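Local coordinates for protein alpha-amylase G-6 (Bacillus halodurans, PDB 2C3G) that probably binds starch through this family 26 carbohydrate-binding module, one piece of a longer amylase, at residues E33-W36 against S37-P40. Sequence-based numbering, arbitrary orientation.
Sequences EPTW and SEAP
Thr35 and Glu38 meet across a tight reversal of the chain, their side chains crossing at about a right angle, with CB of Thr35 3.5 Å from CB of Glu38. They are the first and fourth residues of a type I beta turn, a clear instance of how two corner residues, Trp36 and Ser37, can fold a loop back on itself. The backbone link is modest: Glu38 N donates a weak hydrogen bond to Thr35 O at 3.2 Å, bent to 128° at the hydrogen. Side-chain contacts accompany it. Glu38 runs back beside the incoming chain, extended beyond CG, and lays its CG 3.5 Å from Thr35 N and close to Pro34 CA. On Thr35 the methyl CG2, anti to the backbone N, leans over the corner and lies 3.4 Å from Ser37 OG. That hydroxyl reaches the methyl because chi1 of Ser37, 87°, places it between its own backbone N and carbonyl carbon. Farther along, Pro34 and Pro40 make an apolar contact: their side chains cross at about a right angle, and Pro34 CB approaches Pro40 CD to 3.9 Å. Pro34 CB also lies 3.8 Å from Ala39 CA, while the Ala39 methyl CB sits 3.8 Å from Thr35 O. The indole of Trp36 meets Lys65 in a cation-pi contact and Tyr23 edge-to-face; an exposed aromatic so placed is consistent with a sugar-binding surface in a starch-binding module. Lys65, from strand 59-66, also donates to Trp36 O. The whole turn belongs to the loop joining strand 20-28 to strand 43-46, and it folds back onto strand 20-28, with both prolines resting on Tyr24, Ala39 on Tyr23, and Pro40 linked by its backbone to Leu22.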
loop_
_atom_site.group_PDB
_atom_site.type_symbol
_atom_site.label_atom_id
_atom_site.label_comp_id
_atom_site.label_asym_id
_atom_site.label_seq_id
_atom_site.Cartn_x
_atom_site.Cartn_y
_atom_site.Cartn_z
ATOM N N GLU A 33 -8.464 10.425 3.377
ATOM C CA GLU A 33 -7.172 9.834 3.680
ATOM C C GLU A 33 -7.107 9.367 5.136
ATOM O O GLU A 33 -7.570 10.066 6.040
ATOM C CB GLU A 33 -6.013 10.790 3.390
ATOM C CG GLU A 33 -6.384 12.038 2.618
ATOM C CD GLU A 33 -5.398 12.362 1.511
ATOM O OE1 GLU A 33 -4.252 12.757 1.805
ATOM O OE2 GLU A 33 -5.784 12.246 0.337
ATOM N N PRO A 34 -6.518 8.193 5.354
ATOM C CA PRO A 34 -6.384 7.618 6.691
ATOM C C PRO A 34 -5.339 8.297 7.586
ATOM O O PRO A 34 -4.364 8.885 7.121
ATOM C CB PRO A 34 -5.927 6.190 6.385
ATOM C CG PRO A 34 -5.139 6.330 5.124
ATOM C CD PRO A 34 -5.922 7.317 4.330
ATOM N N THR A 35 -5.593 8.202 8.886
ATOM C CA THR A 35 -4.634 8.461 9.949
ATOM C C THR A 35 -3.491 7.439 9.840
ATOM O O THR A 35 -3.682 6.355 9.282
ATOM C CB THR A 35 -5.394 8.293 11.298
ATOM O OG1 THR A 35 -6.131 9.483 11.594
ATOM C CG2 THR A 35 -4.462 8.159 12.461
ATOM N N TRP A 36 -2.317 7.770 10.371
ATOM C CA TRP A 36 -1.202 6.820 10.467
ATOM C C TRP A 36 -1.610 5.561 11.257
ATOM O O TRP A 36 -1.181 4.448 10.952
ATOM C CB TRP A 36 0.012 7.512 11.091
ATOM C CG TRP A 36 1.246 6.670 11.270
ATOM C CD1 TRP A 36 1.715 6.160 12.442
ATOM C CD2 TRP A 36 2.192 6.277 10.264
ATOM N NE1 TRP A 36 2.882 5.462 12.236
ATOM C CE2 TRP A 36 3.199 5.514 10.906
ATOM C CE3 TRP A 36 2.286 6.475 8.877
ATOM C CZ2 TRP A 36 4.289 4.957 10.213
ATOM C CZ3 TRP A 36 3.369 5.919 8.190
ATOM C CH2 TRP A 36 4.352 5.171 8.860
ATOM N N SER A 37 -2.468 5.749 12.253
ATOM C CA SER A 37 -2.901 4.668 13.128
ATOM C C SER A 37 -4.234 4.059 12.683
ATOM O O SER A 37 -4.605 2.987 13.164
ATOM C CB SER A 37 -3.025 5.174 14.574
ATOM O OG SER A 37 -4.319 5.738 14.803
ATOM N N GLU A 38 -4.948 4.755 11.794
ATOM C CA GLU A 38 -6.194 4.261 11.205
ATOM C C GLU A 38 -6.023 3.745 9.754
ATOM O O GLU A 38 -7.005 3.376 9.102
ATOM C CB GLU A 38 -7.298 5.322 11.310
ATOM C CG GLU A 38 -7.884 5.840 9.992
ATOM C CD GLU A 38 -9.134 6.695 10.183
ATOM O OE1 GLU A 38 -10.040 6.266 10.947
ATOM O OE2 GLU A 38 -9.220 7.795 9.571
ATOM N N ALA A 39 -4.776 3.723 9.268
ATOM C CA ALA A 39 -4.433 3.087 7.989
ATOM C C ALA A 39 -5.102 1.704 7.842
ATOM O O ALA A 39 -5.113 0.904 8.796
ATOM C CB ALA A 39 -2.910 2.978 7.820
ATOM N N PRO A 40 -5.687 1.445 6.673
ATOM C CA PRO A 40 -6.366 0.175 6.415
ATOM C C PRO A 40 -5.430 -1.017 6.491
ATOM O O PRO A 40 -4.279 -0.942 6.050
ATOM C CB PRO A 40 -6.870 0.324 4.973
ATOM C CG PRO A 40 -6.903 1.802 4.710
ATOM C CD PRO A 40 -5.756 2.350 5.511
#